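PDB 1S7K: acetyl transferase from Salmonella typhimurium, which acetylates the N-terminal amino group of ribosomal protein L7/L12, probably taking the acetyl group from acetyl-coenzyme A as other members of the GNAT family do. Local coordinates for residues Gly157-Ala162 against Val172-Arg177; Ala96-Tyr101 against Val134-Val139; Ile130-Ile135 against Ala176-Ala181. All coordinates share one frame; numbering follows the deposited sequence.

Contact 1: residues Gly157-Ala162 against Val172-Arg177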
loop_
_atom_site.group_PDB
_atom_site.type_symbol
_atom_site.label_atom_id
_atom_site.label_comp_id
_atom_site.label_asym_id
_atom_site.label_seq_id
_atom_site.Cartn_x
_atom_site.Cartn_y
_atom_site.Cartn_z
ATOM N N GLY A 157 -5.910 9.447 9.022
ATOM C CA GLY A 157 -5.113 8.890 10.121
ATOM C C GLY A 157 -3.649 9.237 9.998
ATOM O O GLY A 157 -3.204 9.793 8.975
ATOM N N CYS A 158 -2.901 8.806 11.011
ATOM C CA CYS A 158 -1.452 9.035 11.103
ATOM C C CYS A 158 -0.781 7.674 11.311
ATOM O O CYS A 158 -1.051 7.009 12.322
ATOM C CB CYS A 158 -1.199 9.923 12.309
ATOM S SG CYS A 158 0.528 10.393 12.367
ATOM N N MET A 159 0.044 7.220 10.339
ATOM C CA MET A 159 0.703 5.929 10.446
ATOM C C MET A 159 2.034 6.156 11.163
ATOM O O MET A 159 2.874 6.847 10.646
ATOM C CB MET A 159 0.942 5.437 9.038
ATOM C CG MET A 159 -0.438 5.279 8.272
ATOM S SD MET A 159 -0.204 5.085 6.494
ATOM C CE MET A 159 0.637 3.594 6.377
ATOM N N LYS A 160 2.191 5.534 12.322
ATOM C CA LYS A 160 3.383 5.743 13.150
ATOM C C LYS A 160 4.672 5.232 12.556
ATOM O O LYS A 160 4.719 4.091 12.164
ATOM C CB LYS A 160 3.137 5.089 14.504
ATOM C CG LYS A 160 4.202 5.328 15.534
ATOM C CD LYS A 160 3.929 4.518 16.812
ATOM C CE LYS A 160 3.698 5.414 18.017
ATOM N NZ LYS A 160 4.167 4.594 19.223
ATOM N N GLN A 161 5.712 6.071 12.458
ATOM C CA GLN A 161 7.005 5.558 11.950
ATOM C C GLN A 161 6.928 4.747 10.670
ATOM O O GLN A 161 7.636 3.774 10.476
ATOM C CB GLN A 161 7.652 4.696 13.066
ATOM C CG GLN A 161 7.908 5.530 14.311
ATOM C CD GLN A 161 8.111 4.660 15.592
ATOM O OE1 GLN A 161 7.722 5.054 16.708
ATOM N NE2 GLN A 161 8.711 3.515 15.421
ATOM N N ALA A 162 6.111 5.212 9.746
ATOM C CA ALA A 162 5.888 4.483 8.547
ATOM C C ALA A 162 6.835 4.729 7.369
ATOM O O ALA A 162 6.911 3.892 6.428
ATOM C CB ALA A 162 4.444 4.739 8.136
ATOM N N VAL A 172 3.544 9.310 9.211
ATOM C CA VAL A 172 2.994 9.689 7.914
ATOM C C VAL A 172 1.483 9.923 7.997
ATOM O O VAL A 172 0.785 9.076 8.486
ATOM C CB VAL A 172 3.195 8.526 6.897
ATOM C CG1 VAL A 172 2.509 8.822 5.519
ATOM C CG2 VAL A 172 4.691 8.331 6.638
ATOM N N ASN A 173 1.009 11.049 7.491
ATOM C CA ASN A 173 -0.426 11.339 7.472
ATOM C C ASN A 173 -1.027 10.675 6.245
ATOM O O ASN A 173 -0.444 10.690 5.148
ATOM C CB ASN A 173 -0.670 12.846 7.400
ATOM C CG ASN A 173 -0.537 13.528 8.766
ATOM O OD1 ASN A 173 -0.772 12.914 9.806
ATOM N ND2 ASN A 173 -0.152 14.808 8.763
ATOM N N MET A 174 -2.195 10.084 6.430
ATOM C CA MET A 174 -2.878 9.507 5.310
ATOM C C MET A 174 -4.112 10.357 5.103
ATOM O O MET A 174 -4.962 10.472 5.996
ATOM C CB MET A 174 -3.272 8.038 5.559
ATOM C CG MET A 174 -4.161 7.582 4.341
ATOM S SD MET A 174 -4.562 5.824 4.353
ATOM C CE MET A 174 -2.944 5.188 3.915
ATOM N N TYR A 175 -4.223 10.913 3.891
ATOM C CA TYR A 175 -5.331 11.792 3.468
ATOM C C TYR A 175 -6.087 11.159 2.314
ATOM O O TYR A 175 -5.492 10.465 1.479
ATOM C CB TYR A 175 -4.785 13.113 2.921
ATOM C CG TYR A 175 -4.173 14.057 3.928
ATOM C CD1 TYR A 175 -4.964 14.983 4.621
ATOM C CD2 TYR A 175 -2.789 14.078 4.128
ATOM C CE1 TYR A 175 -4.331 15.950 5.501
ATOM C CE2 TYR A 175 -2.182 14.994 4.976
ATOM C CZ TYR A 175 -2.964 15.946 5.660
ATOM O OH TYR A 175 -2.319 16.932 6.459
ATOM N N ALA A 176 -7.382 11.379 2.246
ATOM C CA ALA A 176 -8.106 10.826 1.099
ATOM C C ALA A 176 -9.212 11.739 0.636
ATOM O O ALA A 176 -9.762 12.534 1.410
ATOM C CB ALA A 176 -8.703 9.367 1.397
ATOM N N ARG A 177 -9.499 11.657 -0.655
ATOM C CA ARG A 177 -10.637 12.354 -1.239
ATOM C C ARG A 177 -11.347 11.362 -2.128
ATOM O O ARG A 177 -10.676 10.682 -2.933
ATOM C CB ARG A 177 -10.174 13.522 -2.128
ATOM C CG ARG A 177 -11.382 14.429 -2.441
ATOM C CD ARG A 177 -10.944 15.866 -2.809
ATOM N NE ARG A 177 -12.006 16.482 -3.579
ATOM C CZ ARG A 177 -11.849 17.502 -4.415
ATOM N NH1 ARG A 177 -10.657 18.067 -4.583
ATOM N NH2 ARG A 177 -12.890 17.881 -5.168
#

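Contact 2: residues Ala96-Tyr101 against Val134-Val139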
loop_
_atom_site.group_PDB
_atom_site.type_symbol
_atom_site.label_atom_id
_atom_site.label_comp_id
_atom_site.label_asym_id
_atom_site.label_seq_id
_atom_site.Cartn_x
_atom_site.Cartn_y
_atom_site.Cartn_z
ATOM N N ALA A 96 -8.588 2.807 -6.358
ATOM C CA ALA A 96 -7.828 3.702 -5.461
ATOM C C ALA A 96 -6.422 4.016 -6.016
ATOM O O ALA A 96 -5.706 3.123 -6.535
ATOM C CB ALA A 96 -7.704 3.048 -4.064
ATOM N N ALA A 97 -5.998 5.270 -5.856
ATOM C CA ALA A 97 -4.684 5.699 -6.317
ATOM C C ALA A 97 -3.963 6.468 -5.235
ATOM O O ALA A 97 -4.608 7.259 -4.521
ATOM C CB ALA A 97 -4.819 6.560 -7.528
ATOM N N TYR A 98 -2.654 6.255 -5.110
ATOM C CA TYR A 98 -1.856 7.012 -4.137
ATOM C C TYR A 98 -1.096 8.074 -4.960
ATOM O O TYR A 98 -0.471 7.787 -5.980
ATOM C CB TYR A 98 -0.881 6.087 -3.410
ATOM C CG TYR A 98 -1.639 5.017 -2.653
ATOM C CD1 TYR A 98 -2.018 3.830 -3.258
ATOM C CD2 TYR A 98 -2.046 5.248 -1.355
ATOM C CE1 TYR A 98 -2.817 2.875 -2.547
ATOM C CE2 TYR A 98 -2.829 4.339 -0.654
ATOM C CZ TYR A 98 -3.206 3.168 -1.237
ATOM O OH TYR A 98 -3.939 2.278 -0.486
ATOM N N ILE A 99 -1.198 9.304 -4.533
ATOM C CA ILE A 99 -0.595 10.414 -5.270
ATOM C C ILE A 99 0.868 10.766 -4.893
ATOM O O ILE A 99 1.220 10.843 -3.715
ATOM C CB ILE A 99 -1.471 11.703 -5.052
ATOM C CG1 ILE A 99 -2.840 11.558 -5.737
ATOM C CG2 ILE A 99 -0.704 12.932 -5.559
ATOM C CD1 ILE A 99 -4.001 12.364 -5.104
ATOM N N GLY A 100 1.698 11.072 -5.877
ATOM C CA GLY A 100 3.080 11.493 -5.546
ATOM C C GLY A 100 3.366 12.676 -6.474
ATOM O O GLY A 100 2.736 12.745 -7.482
ATOM N N TYR A 101 4.206 13.642 -6.102
ATOM C CA TYR A 101 4.482 14.757 -7.027
ATOM C C TYR A 101 5.770 15.437 -6.628
ATOM O O TYR A 101 6.256 15.266 -5.496
ATOM C CB TYR A 101 3.382 15.850 -6.968
ATOM C CG TYR A 101 3.583 16.879 -5.823
ATOM C CD1 TYR A 101 4.097 18.163 -6.066
ATOM C CD2 TYR A 101 3.251 16.560 -4.523
ATOM C CE1 TYR A 101 4.268 19.118 -5.002
ATOM C CE2 TYR A 101 3.413 17.498 -3.453
ATOM C CZ TYR A 101 3.931 18.775 -3.695
ATOM O OH TYR A 101 4.124 19.638 -2.594
ATOM N N VAL A 134 -5.589 9.083 -2.806
ATOM C CA VAL A 134 -4.914 9.117 -1.520
ATOM C C VAL A 134 -3.599 9.798 -1.499
ATOM O O VAL A 134 -2.851 9.650 -2.441
ATOM C CB VAL A 134 -4.671 7.662 -1.037
ATOM C CG1 VAL A 134 -4.000 7.636 0.353
ATOM C CG2 VAL A 134 -6.082 6.933 -0.980
ATOM N N ILE A 135 -3.351 10.617 -0.464
ATOM C CA ILE A 135 -2.020 11.264 -0.301
ATOM C C ILE A 135 -1.440 10.792 1.009
ATOM O O ILE A 135 -2.047 11.043 2.085
ATOM C CB ILE A 135 -2.095 12.809 -0.221
ATOM C CG1 ILE A 135 -2.395 13.355 -1.620
ATOM C CG2 ILE A 135 -0.715 13.387 0.355
ATOM C CD1 ILE A 135 -2.811 14.860 -1.726
ATOM N N LYS A 136 -0.299 10.099 0.949
ATOM C CA LYS A 136 0.392 9.701 2.182
ATOM C C LYS A 136 1.607 10.606 2.184
ATOM O O LYS A 136 2.320 10.669 1.141
ATOM C CB LYS A 136 0.850 8.229 2.097
ATOM C CG LYS A 136 -0.264 7.214 2.182
ATOM C CD LYS A 136 0.190 5.826 1.712
ATOM C CE LYS A 136 1.100 5.190 2.676
ATOM N NZ LYS A 136 1.668 3.933 2.030
ATOM N N CYS A 137 1.790 11.377 3.259
ATOM C CA CYS A 137 3.014 12.201 3.304
ATOM C C CYS A 137 3.483 12.337 4.747
ATOM O O CYS A 137 2.656 12.289 5.698
ATOM C CB CYS A 137 2.711 13.555 2.719
ATOM S SG CYS A 137 1.426 14.542 3.616
ATOM N N ARG A 138 4.786 12.531 4.940
ATOM C CA ARG A 138 5.331 12.645 6.295
ATOM C C ARG A 138 4.623 13.770 7.043
ATOM O O ARG A 138 4.270 14.793 6.451
ATOM C CB ARG A 138 6.828 12.947 6.250
ATOM C CG ARG A 138 7.666 11.731 5.858
ATOM C CD ARG A 138 9.216 12.069 5.882
ATOM N NE ARG A 138 9.473 13.510 5.922
ATOM C CZ ARG A 138 9.564 14.328 4.876
ATOM N NH1 ARG A 138 9.772 15.612 5.102
ATOM N NH2 ARG A 138 9.464 13.889 3.603
ATOM N N VAL A 139 4.437 13.577 8.343
ATOM C CA VAL A 139 3.789 14.582 9.142
ATOM C C VAL A 139 4.614 15.899 9.030
ATOM O O VAL A 139 4.045 16.988 8.947
ATOM C CB VAL A 139 3.686 14.126 10.604
ATOM C CG1 VAL A 139 3.225 15.279 11.501
ATOM C CG2 VAL A 139 2.699 12.964 10.686
HETATM O O HOH W 1 0.439 8.962 -1.520
HETATM O O HOH W 2 2.550 11.626 -1.457
#

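Contact 3: residues Ile130-Ile135 against Ala176-Ala181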
loop_
_atom_site.group_PDB
_atom_site.type_symbol
_atom_site.label_atom_id
_atom_site.label_comp_id
_atom_site.label_asym_id
_atom_site.label_seq_id
_atom_site.Cartn_x
_atom_site.Cartn_y
_atom_site.Cartn_z
ATOM N N ILE A 130 -11.045 5.511 -11.324
ATOM C CA ILE A 130 -10.465 5.811 -9.993
ATOM C C ILE A 130 -11.487 6.734 -9.299
ATOM O O ILE A 130 -11.915 7.734 -9.893
ATOM C CB ILE A 130 -9.106 6.518 -10.085
ATOM C CG1 ILE A 130 -8.167 5.719 -11.003
ATOM C CG2 ILE A 130 -8.472 6.669 -8.668
ATOM C CD1 ILE A 130 -6.720 6.122 -10.875
ATOM N N ARG A 131 -11.822 6.410 -8.035
ATOM C CA ARG A 131 -12.774 7.143 -7.206
ATOM C C ARG A 131 -12.178 7.560 -5.827
ATOM O O ARG A 131 -12.652 8.482 -5.221
ATOM C CB ARG A 131 -14.017 6.289 -6.903
ATOM C CG ARG A 131 -13.701 5.042 -6.012
ATOM C CD ARG A 131 -14.872 4.071 -6.081
ATOM N NE ARG A 131 -16.088 4.722 -5.584
ATOM C CZ ARG A 131 -16.332 4.980 -4.286
ATOM N NH1 ARG A 131 -15.466 4.658 -3.333
ATOM N NH2 ARG A 131 -17.467 5.560 -3.951
ATOM N N ARG A 132 -11.116 6.900 -5.387
ATOM C CA ARG A 132 -10.505 7.177 -4.087
ATOM C C ARG A 132 -9.054 7.654 -4.345
ATOM O O ARG A 132 -8.210 6.912 -4.877
ATOM C CB ARG A 132 -10.505 5.905 -3.198
ATOM C CG ARG A 132 -9.890 6.184 -1.737
ATOM C CD ARG A 132 -9.912 4.864 -0.860
ATOM N NE ARG A 132 -8.860 4.917 0.142
ATOM C CZ ARG A 132 -8.891 5.687 1.232
ATOM N NH1 ARG A 132 -7.839 5.726 2.041
ATOM N NH2 ARG A 132 -10.004 6.329 1.586
ATOM N N PHE A 133 -8.777 8.909 -3.998
ATOM C CA PHE A 133 -7.458 9.456 -4.258
ATOM C C PHE A 133 -6.782 9.634 -2.942
ATOM O O PHE A 133 -7.360 10.256 -2.042
ATOM C CB PHE A 133 -7.580 10.816 -4.977
ATOM C CG PHE A 133 -8.312 10.727 -6.276
ATOM C CD1 PHE A 133 -9.695 10.883 -6.312
ATOM C CD2 PHE A 133 -7.627 10.404 -7.444
ATOM C CE1 PHE A 133 -10.387 10.718 -7.489
ATOM C CE2 PHE A 133 -8.332 10.235 -8.652
ATOM C CZ PHE A 133 -9.729 10.400 -8.661
ATOM N N VAL A 134 -5.589 9.083 -2.806
ATOM C CA VAL A 134 -4.914 9.117 -1.520
ATOM C C VAL A 134 -3.599 9.798 -1.499
ATOM O O VAL A 134 -2.851 9.650 -2.441
ATOM C CB VAL A 134 -4.671 7.662 -1.037
ATOM C CG1 VAL A 134 -4.000 7.636 0.353
ATOM C CG2 VAL A 134 -6.082 6.933 -0.980
ATOM N N ILE A 135 -3.351 10.617 -0.464
ATOM C CA ILE A 135 -2.020 11.264 -0.301
ATOM C C ILE A 135 -1.440 10.792 1.009
ATOM O O ILE A 135 -2.047 11.043 2.085
ATOM C CB ILE A 135 -2.095 12.809 -0.221
ATOM C CG1 ILE A 135 -2.395 13.355 -1.620
ATOM C CG2 ILE A 135 -0.715 13.387 0.355
ATOM C CD1 ILE A 135 -2.811 14.860 -1.726
ATOM N N ALA A 176 -7.382 11.379 2.246
ATOM C CA ALA A 176 -8.106 10.826 1.099
ATOM C C ALA A 176 -9.212 11.739 0.636
ATOM O O ALA A 176 -9.762 12.534 1.410
ATOM C CB ALA A 176 -8.703 9.367 1.397
ATOM N N ARG A 177 -9.499 11.657 -0.655
ATOM C CA ARG A 177 -10.637 12.354 -1.239
ATOM C C ARG A 177 -11.347 11.362 -2.128
ATOM O O ARG A 177 -10.676 10.682 -2.933
ATOM C CB ARG A 177 -10.174 13.522 -2.128
ATOM C CG ARG A 177 -11.382 14.429 -2.441
ATOM C CD ARG A 177 -10.944 15.866 -2.809
ATOM N NE ARG A 177 -12.006 16.482 -3.579
ATOM C CZ ARG A 177 -11.849 17.502 -4.415
ATOM N NH1 ARG A 177 -10.657 18.067 -4.583
ATOM N NH2 ARG A 177 -12.890 17.881 -5.168
ATOM N N ILE A 178 -12.678 11.261 -1.983
ATOM C CA ILE A 178 -13.480 10.376 -2.826
ATOM C C ILE A 178 -14.258 11.295 -3.814
ATOM O O ILE A 178 -14.833 12.334 -3.402
ATOM C CB ILE A 178 -14.529 9.585 -2.010
ATOM C CG1 ILE A 178 -13.858 8.768 -0.877
ATOM C CG2 ILE A 178 -15.400 8.696 -2.968
ATOM C CD1 ILE A 178 -13.091 7.593 -1.301
ATOM N N ILE A 179 -14.249 10.937 -5.093
ATOM C CA ILE A 179 -15.006 11.679 -6.124
ATOM C C ILE A 179 -15.691 10.586 -7.012
ATOM O O ILE A 179 -15.061 9.935 -7.862
ATOM C CB ILE A 179 -14.044 12.587 -6.998
ATOM C CG1 ILE A 179 -13.308 13.583 -6.107
ATOM C CG2 ILE A 179 -14.866 13.360 -7.961
ATOM C CD1 ILE A 179 -12.296 14.534 -6.874
ATOM N N ASP A 180 -16.984 10.380 -6.761
ATOM C CA ASP A 180 -17.787 9.341 -7.444
ATOM C C ASP A 180 -19.241 9.748 -7.150
ATOM O O ASP A 180 -19.548 10.956 -7.179
ATOM C CB ASP A 180 -17.500 7.980 -6.825
ATOM C CG ASP A 180 -18.012 6.797 -7.681
ATOM O OD1 ASP A 180 -18.480 7.007 -8.829
ATOM O OD2 ASP A 180 -17.883 5.653 -7.199
ATOM N N ALA A 181 -20.102 8.790 -6.810
ATOM C CA ALA A 181 -21.529 9.105 -6.543
ATOM C C ALA A 181 -21.743 9.765 -5.181
ATOM O O ALA A 181 -20.843 9.742 -4.303
ATOM C CB ALA A 181 -22.388 7.816 -6.687
HETATM O O HOH W 3 -14.785 8.108 -10.014
#

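Contact 1: residues Gly157-Ala162 against Val172-Arg177
Met159 and Val172 face each other in the antiparallel beta hairpin that closes the GNAT sheet, formed by strands 154-165 and 168-178. Met159 N reaches Val172 O at 2.7 Å and Val172 N returns a bond to Met159 O, so the pair is joined by two backbone bonds. At the next hydrogen-bonded pair, Met174 N gives an almost straight bond (173°) to Gly157 O at 2.8 Å, whereas the bond from Gly157 N to Met174 O is weak. Gly157 is almost fully extended, with phi at 172°, a backbone shape that glycine takes up easily and residues with side chains seldom do.

The side chain of Met159 shares its face of the sheet with Val172 and Met174. Its CB lies 4.4 Å from Val172 CB and also close to Val172 O. With chi1 at -60°, CG is anti to the carbonyl carbon, and it too stays beside that oxygen, at 4.0 Å. SD then meets the methyl CE of Met174 at 3.8 Å; the two flexible thioethers cross obliquely, each bent at its last torsion. In Met159 that bend turns the terminal CE off SD, to end 4.3 Å from Ala162 CB of its own segment. Unbranched and apolar, the methionines suit a face that packs against the second subunit, where Met159 touches Arg132 and Met174 touches Met159 of that neighbouring chain. Beyond the corner at Lys160 and Gln161, the small Ala162 sets its CB 3.9 Å from Val172 CG2, extending the apolar patch.

Cys158 and Asn173 form the non-hydrogen-bonded pair on the other face, close to Cys137, a residue of the CoA site. The amide of Asn173 is held by Asn145, which accepts from ND2, while OD1 of Asn173 lies 3.8 Å from Cys158 SG.

Contact 2: residues Ala96-Tyr101 against Val134-Val139
Val134 uses both of its backbone polar groups on strand 96-101: its N donates to Ala97 O at 2.7 Å, and its O accepts from Ile99 N at the same distance, with an N-H...O angle of 167°. Both donors lie nearly along the C=O axis of their acceptors. These two bonds flank the single parallel bridge, Tyr98 with Val134, and beyond it the strands part, their axes 48° apart.

Where the backbones separate, water takes over. One molecule accepts from Lys136 N at 2.8 Å and lies 3.0 Å from Ile99 O; a second lies within hydrogen-bonding distance of Ile99 O and Lys136 O, 2.8 Å from the latter. The first stands between a donor and an acceptor, the second between two carbonyl oxygens that could not bond to each other. On their outer edges Tyr98 bonds with Ala89 and Gly100 with Ser86, Ile135 with Tyr175 and Cys137 with Asn173.

Side chains pack on both faces of the bridge. The Tyr98 ring lies alongside Val134 and points the same way, CD2 being 3.5 Å from Val134 CG1, and the aliphatic CD of Lys136 also reaches the ring. A phenol suits this position: its hydroxyl bonds to Glu91 while the ring packs. On the opposite face, Ile99 CB rests 3.9 Å from Ile135 CG1, both branched chains filling the core beneath helix 112-127 at Leu117.

Strands and helix form a beta-alpha-beta crossover. Tyr101 binds CoA and Cys137 is covalently linked to it in another structure of this protein; the parting of two parallel strands is the V-shaped splay by which GNAT acetyltransferases receive their cofactor.

Contact 3: residues Ile130-Ile135 against Ala176-Ala181
Arg131 and Asp180 meet with their flat groups steeply turned, the guanidinium and carboxylate planes 69° apart. NE gives a nearly straight bond to Asp180 OD2 at 2.6 Å, with the oxygen in the guanidinium plane but met on the anti side of the carboxylate and 25° out of the carboxylate plane; NH2 adds a weak bond to the same oxygen. Arg131 reaches this position with CG between the backbone N and carbonyl carbon (chi1 66°) and a further bend at chi3. Ile178 CG2 lies over one face of the guanidinium, and Tyr169 of the second subunit makes a cation-pi contact with it.

These residues sit at the end of an antiparallel ladder in the GNAT sheet, where strand 132-138 runs beside strand 168-178. Phe133 N donates to Arg177 O at 2.8 Å and Arg177 N returns the bond.

The Arg132 chain, extended from CG to NE, runs along the face holding Ala176 and Ile178. Its CG is 3.5 Å from Ile178 CD1, and farther out the methyl of Ala176, small enough to lie beneath a flat cation, covers one guanidinium face at 3.3 Å from NH2. NH1 forms a salt bridge with Glu156. On the other face of the sheet, next to helix 112-127, Phe133 and Ile179 cross at about a right angle, the ring presenting its edge so that CE1 is 4.1 Å from Ile179 CB.

All three contacts belong to one mixed sheet, whose neighbouring strands here run 96-103, 132-138, 168-178 and 154-165. Along the chain, contact 2 closes before contact 1 opens, while contact 3 starts on strand 132-138, where contact 2 ends, and finishes on strand 168-178, as contact 1 does. Centres of contacts 1 and 2 lie about 9 Å apart, of 2 and 3 about 11 Å, and of 1 and 3 about 15 Å. Strand 132-138, as the sheet neighbour of 168-178, therefore joins the cofactor splay of contact 2 to the C-terminal hairpin. Contacts 1 and 3 both extend to the second subunit, tying the CoA-binding sheet to the dimer interface.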